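Local atomic coordinates of hypothetical protein (Staphylococcus aureus subsp. aureus, PDB entry 1QYI), a protein that is of unknown function but probably belongs to the haloacid dehalogenase (HAD) superfamily of hydrolases, whose members mostly work on phosphorylated substrates. Residues Glu15-Asp20 with Ile208-Ile213; Leu89-Lys94 with Asp124-Asn129. One frame throughout, in Å; residues are numbered along the deposited sequence.

How the contacts relate
Contact 1 (Glu15-Asp20 with Ile208-Ile213) and contact 2 (Leu89-Lys94 with Asp124-Asn129) mark two ends of the helical region inserted after the first strand of the sheet, 3-6. Contact 1 closes the loop at the base of that insertion, its centre about 9 Å from the centre of the chain, and contact 2 is nested within the loop, its centre about 29 Å from that of the chain. The two contact centres are about 30 Å apart and their nearest atoms about 14 Å, so they do not touch. By analogy with HAD enzymes, contact 1 lies at the junction of core and cap, close to the presumed active site, whereas contact 2 is remote packing inside the cap.

Contact 1 (Glu15-Asp20 with Ile208-Ile213); sequences EERCFD and IYQEII
Arg17, in the first turn of helix 16-31, comes within 6.3 Å of Glu211, CA to CA, where the irregular chain 208-213 passes the helix. Arg17 has the largest share of the contact, followed by Ile212. Its NH1 donates to Gln210 O over 3.1 Å, nearly straight at 171°, and the carbonyl oxygen lies in the guanidinium plane, at its edge. Bends at chi2 (87°) and chi3 (-104°) bring the chain round toward this carbonyl, with CD also 3.1 Å from Gln210 O. The same guanidinium grips Asp20 one turn on, with NE at 3.1 Å and NH2 at 2.9 Å both meeting Asp20 OD2, so the bond to Gln210 O and this side-on salt bridge fix its rotation together. Asp20 OD1 and Glu16 OE1 both turn to Arg56 of helix 49-60. Closer to the backbone the contact becomes apolar: Ile212 CD1 lies 3.6 Å from Arg17 CB, and Ile212 CG1 lies 3.8 Å from Glu16 CB. Ile212 also pairs through its backbone with Ser14. Thus the chain leaving the core and the chain returning to it are tied side by side, as expected of the two linkers of a HAD enzyme with a C1-type cap; Glu15 also touches Asp9, part of the Asp-x-Asp sequence that carries the catalytic aspartates in that family.

Contact 2 (Leu89-Lys94 with Asp124-Asn129); sequences LIDILK and DCFNLN
Ile92 and Phe126 form the tight part of this contact, the last turn of helix 77-93 meeting the irregular loop 124-129, extended around Cys125-Asn127, with their CA atoms 7.2 Å apart. Ile92 CG1 sits over one face of the Phe126 ring, 3.6 Å from its centroid and 24° off the normal, a CH-pi contact displaced toward the rim. The displacement is toward the CE2-CZ side, with CE2 3.3 Å from CG1; Ile92 CD1 stays on the same side of the plane but projects past the rim, 3.8 Å from CE2. A chi1 of 173°, which places CG opposite the backbone N, carries the Phe126 ring across to the helix.

A second residue meets the rim of the ring. Asp91 OD2 lies in the ring plane, 3.4 Å from Phe126 CZ, and the carboxylate is turned 74° from the ring; the negative oxygen thus faces the C-H edge, which is probably more favourable than the pi face would be.

Beyond Asp91 the packing thins. Its OD2 is 3.8 Å from Leu128 O, and Asn129 approaches it through CB at 4.4 Å. Asp91 and Asn129 are partly exposed, and the flanking Asp124, Cys125 and Asn127 are exposed in the single chain, though they touch a neighbouring molecule in the crystal; Ile92 and Phe126 are buried.

Around this pair, Leu38 touches Ile92, and His39 NE2 is hydrogen-bonded to Phe126 O, fastening the loop to another part of the chain. Leu89 and Leu93 pack on Phe104 of helix 98-106, Ile90 packs on helix 144-158, and Lys94 forms a salt bridge with Glu158 at the end of that helix. The loop thus lies against the end of helix 77-93, which itself packs on helices 98-106 and 144-158, away from the parallel sheet.

Contact 1 (Glu15-Asp20 with Ile208-Ile213)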
loop_
_atom_site.group_PDB
_atom_site.type_symbol
_atom_site.label_atom_id
_atom_site.label_comp_id
_atom_site.label_asym_id
_atom_site.label_seq_id
_atom_site.Cartn_x
_atom_site.Cartn_y
_atom_site.Cartn_z
ATOM N N GLU A 15 -2.503 7.105 1.303
ATOM C CA GLU A 15 -1.887 5.830 1.671
ATOM C C GLU A 15 -1.276 5.826 3.065
ATOM O O GLU A 15 -0.731 4.813 3.498
ATOM C CB GLU A 15 -0.796 5.470 0.664
ATOM C CG GLU A 15 -1.293 5.121 -0.724
ATOM C CD GLU A 15 -0.150 4.901 -1.700
ATOM O OE1 GLU A 15 0.653 5.842 -1.891
ATOM O OE2 GLU A 15 -0.054 3.796 -2.278
ATOM N N GLU A 16 -1.372 6.962 3.755
ATOM C CA GLU A 16 -0.812 7.129 5.099
ATOM C C GLU A 16 -1.078 5.980 6.064
ATOM O O GLU A 16 -0.161 5.494 6.732
ATOM C CB GLU A 16 -1.338 8.426 5.725
ATOM C CG GLU A 16 -0.782 9.694 5.089
ATOM C CD GLU A 16 0.732 9.783 5.208
ATOM O OE1 GLU A 16 1.258 9.712 6.342
ATOM O OE2 GLU A 16 1.395 9.933 4.166
ATOM N N ARG A 17 -2.338 5.558 6.147
ATOM C CA ARG A 17 -2.734 4.482 7.042
ATOM C C ARG A 17 -1.884 3.236 6.799
ATOM O O ARG A 17 -1.612 2.480 7.728
ATOM C CB ARG A 17 -4.213 4.151 6.843
ATOM C CG ARG A 17 -4.956 3.791 8.120
ATOM C CD ARG A 17 -5.514 5.024 8.829
ATOM N NE ARG A 17 -4.741 5.405 10.012
ATOM C CZ ARG A 17 -5.247 6.063 11.059
ATOM N NH1 ARG A 17 -6.523 6.415 11.082
ATOM N NH2 ARG A 17 -4.478 6.366 12.095
ATOM N N CYS A 18 -1.475 3.019 5.548
ATOM C CA CYS A 18 -0.648 1.864 5.230
ATOM C C CYS A 18 0.640 1.965 6.035
ATOM O O CYS A 18 1.037 1.009 6.711
ATOM C CB CYS A 18 -0.325 1.809 3.731
ATOM S SG CYS A 18 -1.694 1.231 2.673
ATOM N N PHE A 19 1.282 3.128 5.975
ATOM C CA PHE A 19 2.526 3.353 6.707
ATOM C C PHE A 19 2.270 3.228 8.218
ATOM O O PHE A 19 3.149 2.795 8.974
ATOM C CB PHE A 19 3.091 4.736 6.360
ATOM C CG PHE A 19 3.133 5.019 4.876
ATOM C CD1 PHE A 19 3.649 4.079 3.984
ATOM C CD2 PHE A 19 2.660 6.228 4.373
ATOM C CE1 PHE A 19 3.693 4.337 2.618
ATOM C CE2 PHE A 19 2.700 6.495 3.007
ATOM C CZ PHE A 19 3.218 5.548 2.125
ATOM N N ASP A 20 1.066 3.609 8.646
ATOM C CA ASP A 20 0.665 3.506 10.044
ATOM C C ASP A 20 0.637 2.022 10.405
ATOM O O ASP A 20 1.363 1.571 11.289
ATOM C CB ASP A 20 -0.747 4.067 10.252
ATOM C CG ASP A 20 -0.769 5.554 10.499
ATOM O OD1 ASP A 20 0.253 6.252 10.264
ATOM O OD2 ASP A 20 -1.844 6.027 10.926
ATOM N N ILE A 208 -9.104 -0.253 7.858
ATOM C CA ILE A 208 -9.589 -0.055 6.500
ATOM C C ILE A 208 -10.828 0.810 6.650
ATOM O O ILE A 208 -11.210 1.540 5.740
ATOM C CB ILE A 208 -9.962 -1.404 5.815
ATOM C CG1 ILE A 208 -10.285 -1.161 4.347
ATOM C CG2 ILE A 208 -11.185 -2.040 6.494
ATOM C CD1 ILE A 208 -10.468 -2.441 3.566
ATOM N N TYR A 209 -11.440 0.727 7.828
ATOM C CA TYR A 209 -12.626 1.509 8.140
ATOM C C TYR A 209 -12.278 2.906 8.660
ATOM O O TYR A 209 -13.157 3.743 8.811
ATOM C CB TYR A 209 -13.469 0.768 9.171
ATOM C CG TYR A 209 -13.997 -0.546 8.684
ATOM C CD1 TYR A 209 -15.088 -0.608 7.821
ATOM C CD2 TYR A 209 -13.440 -1.742 9.135
ATOM C CE1 TYR A 209 -15.621 -1.838 7.433
ATOM C CE2 TYR A 209 -13.959 -2.971 8.749
ATOM C CZ TYR A 209 -15.053 -3.016 7.902
ATOM O OH TYR A 209 -15.591 -4.243 7.548
ATOM N N GLN A 210 -11.004 3.157 8.937
ATOM C CA GLN A 210 -10.601 4.469 9.432
ATOM C C GLN A 210 -9.565 5.035 8.488
ATOM O O GLN A 210 -8.537 5.568 8.911
ATOM C CB GLN A 210 -10.004 4.370 10.836
ATOM C CG GLN A 210 -10.743 3.398 11.733
ATOM C CD GLN A 210 -10.334 3.514 13.177
ATOM O OE1 GLN A 210 -10.662 2.655 13.989
ATOM N NE2 GLN A 210 -9.628 4.589 13.513
ATOM N N GLU A 211 -9.844 4.908 7.197
ATOM C CA GLU A 211 -8.952 5.379 6.151
ATOM C C GLU A 211 -8.866 6.915 6.179
ATOM O O GLU A 211 -9.839 7.611 6.483
ATOM C CB GLU A 211 -9.470 4.872 4.797
ATOM C CG GLU A 211 -8.422 4.739 3.697
ATOM C CD GLU A 211 -7.578 3.461 3.796
ATOM O OE1 GLU A 211 -8.144 2.352 3.836
ATOM O OE2 GLU A 211 -6.337 3.562 3.818
ATOM N N ILE A 212 -7.675 7.425 5.882
ATOM C CA ILE A 212 -7.399 8.860 5.854
ATOM C C ILE A 212 -8.046 9.522 4.627
ATOM O O ILE A 212 -7.686 9.242 3.485
ATOM C CB ILE A 212 -5.873 9.129 5.834
ATOM C CG1 ILE A 212 -5.091 7.815 5.873
ATOM C CG2 ILE A 212 -5.481 9.927 7.057
ATOM C CD1 ILE A 212 -5.320 6.850 4.684
ATOM N N ILE A 213 -8.999 10.411 4.873
ATOM C CA ILE A 213 -9.688 11.078 3.789
ATOM C C ILE A 213 -8.870 12.262 3.281
ATOM O O ILE A 213 -8.183 12.931 4.057
ATOM C CB ILE A 213 -11.069 11.602 4.244
ATOM C CG1 ILE A 213 -11.677 10.692 5.322
ATOM C CG2 ILE A 213 -11.977 11.744 3.035
ATOM C CD1 ILE A 213 -12.030 9.286 4.867
#

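Contact 2 (Leu89-Lys94 with Asp124-Asn129)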
loop_
_atom_site.group_PDB
_atom_site.type_symbol
_atom_site.label_atom_id
_atom_site.label_comp_id
_atom_site.label_asym_id
_atom_site.label_seq_id
_atom_site.Cartn_x
_atom_site.Cartn_y
_atom_site.Cartn_z
ATOM N N LEU A 89 15.455 -7.440 14.980
ATOM C CA LEU A 89 15.514 -8.822 15.408
ATOM C C LEU A 89 16.976 -9.237 15.460
ATOM O O LEU A 89 17.444 -9.763 16.467
ATOM C CB LEU A 89 14.742 -9.725 14.442
ATOM C CG LEU A 89 14.799 -11.222 14.782
ATOM C CD1 LEU A 89 14.280 -11.446 16.180
ATOM C CD2 LEU A 89 14.008 -12.011 13.773
ATOM N N ILE A 90 17.691 -8.992 14.369
ATOM C CA ILE A 90 19.110 -9.324 14.278
ATOM C C ILE A 90 19.866 -8.631 15.428
ATOM O O ILE A 90 20.807 -9.186 15.990
ATOM C CB ILE A 90 19.691 -8.875 12.884
ATOM C CG1 ILE A 90 19.132 -9.763 11.784
ATOM C CG2 ILE A 90 21.210 -8.974 12.868
ATOM C CD1 ILE A 90 19.207 -9.150 10.404
ATOM N N ASP A 91 19.423 -7.426 15.781
ATOM C CA ASP A 91 20.039 -6.636 16.841
ATOM C C ASP A 91 19.871 -7.279 18.224
ATOM O O ASP A 91 20.781 -7.245 19.061
ATOM C CB ASP A 91 19.449 -5.219 16.828
ATOM C CG ASP A 91 20.276 -4.234 17.629
ATOM O OD1 ASP A 91 21.525 -4.357 17.627
ATOM O OD2 ASP A 91 19.687 -3.309 18.226
ATOM N N ILE A 92 18.698 -7.858 18.457
ATOM C CA ILE A 92 18.386 -8.521 19.715
ATOM C C ILE A 92 19.079 -9.891 19.750
ATOM O O ILE A 92 19.501 -10.356 20.811
ATOM C CB ILE A 92 16.842 -8.705 19.876
ATOM C CG1 ILE A 92 16.157 -7.344 19.844
ATOM C CG2 ILE A 92 16.514 -9.401 21.191
ATOM C CD1 ILE A 92 14.653 -7.413 19.885
ATOM N N LEU A 93 19.200 -10.532 18.590
ATOM C CA LEU A 93 19.837 -11.843 18.510
ATOM C C LEU A 93 21.345 -11.813 18.722
ATOM O O LEU A 93 21.949 -12.843 19.022
ATOM C CB LEU A 93 19.546 -12.501 17.165
ATOM C CG LEU A 93 18.094 -12.889 16.945
ATOM C CD1 LEU A 93 17.923 -13.309 15.505
ATOM C CD2 LEU A 93 17.696 -14.006 17.892
ATOM N N LYS A 94 21.953 -10.644 18.564
ATOM C CA LYS A 94 23.390 -10.519 18.745
ATOM C C LYS A 94 23.721 -10.323 20.225
ATOM O O LYS A 94 24.873 -10.098 20.592
ATOM C CB LYS A 94 23.912 -9.342 17.916
ATOM C CG LYS A 94 25.422 -9.262 17.807
ATOM C CD LYS A 94 25.850 -8.157 16.851
ATOM C CE LYS A 94 25.427 -6.786 17.355
ATOM N NZ LYS A 94 25.738 -5.706 16.372
ATOM N N ASP A 124 21.045 -8.531 30.023
ATOM C CA ASP A 124 20.751 -7.182 30.472
ATOM C C ASP A 124 19.486 -6.699 29.799
ATOM O O ASP A 124 18.935 -7.371 28.934
ATOM C CB ASP A 124 21.899 -6.232 30.112
ATOM C CG ASP A 124 23.262 -6.880 30.254
ATOM O OD1 ASP A 124 23.538 -7.477 31.320
ATOM O OD2 ASP A 124 24.056 -6.787 29.298
ATOM N N CYS A 125 19.010 -5.534 30.210
ATOM C CA CYS A 125 17.826 -4.979 29.595
ATOM C C CYS A 125 18.241 -4.582 28.181
ATOM O O CYS A 125 19.257 -3.914 27.997
ATOM C CB CYS A 125 17.363 -3.748 30.370
ATOM S SG CYS A 125 15.901 -2.958 29.684
ATOM N N PHE A 126 17.480 -5.005 27.175
ATOM C CA PHE A 126 17.810 -4.654 25.791
ATOM C C PHE A 126 17.260 -3.257 25.452
ATOM O O PHE A 126 16.141 -2.922 25.839
ATOM C CB PHE A 126 17.214 -5.697 24.829
ATOM C CG PHE A 126 17.369 -5.334 23.378
ATOM C CD1 PHE A 126 18.622 -5.369 22.770
ATOM C CD2 PHE A 126 16.284 -4.856 22.652
ATOM C CE1 PHE A 126 18.798 -4.923 21.460
ATOM C CE2 PHE A 126 16.444 -4.404 21.342
ATOM C CZ PHE A 126 17.706 -4.437 20.747
ATOM N N ASN A 127 18.042 -2.436 24.749
ATOM C CA ASN A 127 17.570 -1.099 24.363
ATOM C C ASN A 127 17.300 -1.086 22.852
ATOM O O ASN A 127 18.171 -1.412 22.051
ATOM C CB ASN A 127 18.592 -0.013 24.745
ATOM C CG ASN A 127 18.896 0.012 26.252
ATOM O OD1 ASN A 127 17.994 -0.119 27.087
ATOM N ND2 ASN A 127 20.170 0.195 26.596
ATOM N N LEU A 128 16.090 -0.689 22.473
ATOM C CA LEU A 128 15.655 -0.688 21.080
ATOM C C LEU A 128 16.580 -0.158 19.983
ATOM O O LEU A 128 16.849 -0.868 19.004
ATOM C CB LEU A 128 14.308 0.014 20.977
ATOM C CG LEU A 128 13.551 -0.211 19.671
ATOM C CD1 LEU A 128 13.544 -1.686 19.260
ATOM C CD2 LEU A 128 12.140 0.290 19.887
ATOM N N ASN A 129 17.057 1.074 20.141
ATOM C CA ASN A 129 17.923 1.710 19.147
ATOM C C ASN A 129 17.212 1.753 17.786
ATOM O O ASN A 129 17.645 1.120 16.816
ATOM C CB ASN A 129 19.254 0.959 19.023
ATOM C CG ASN A 129 20.207 1.604 18.018
ATOM O OD1 ASN A 129 21.271 1.059 17.725
ATOM N ND2 ASN A 129 19.830 2.763 17.491
#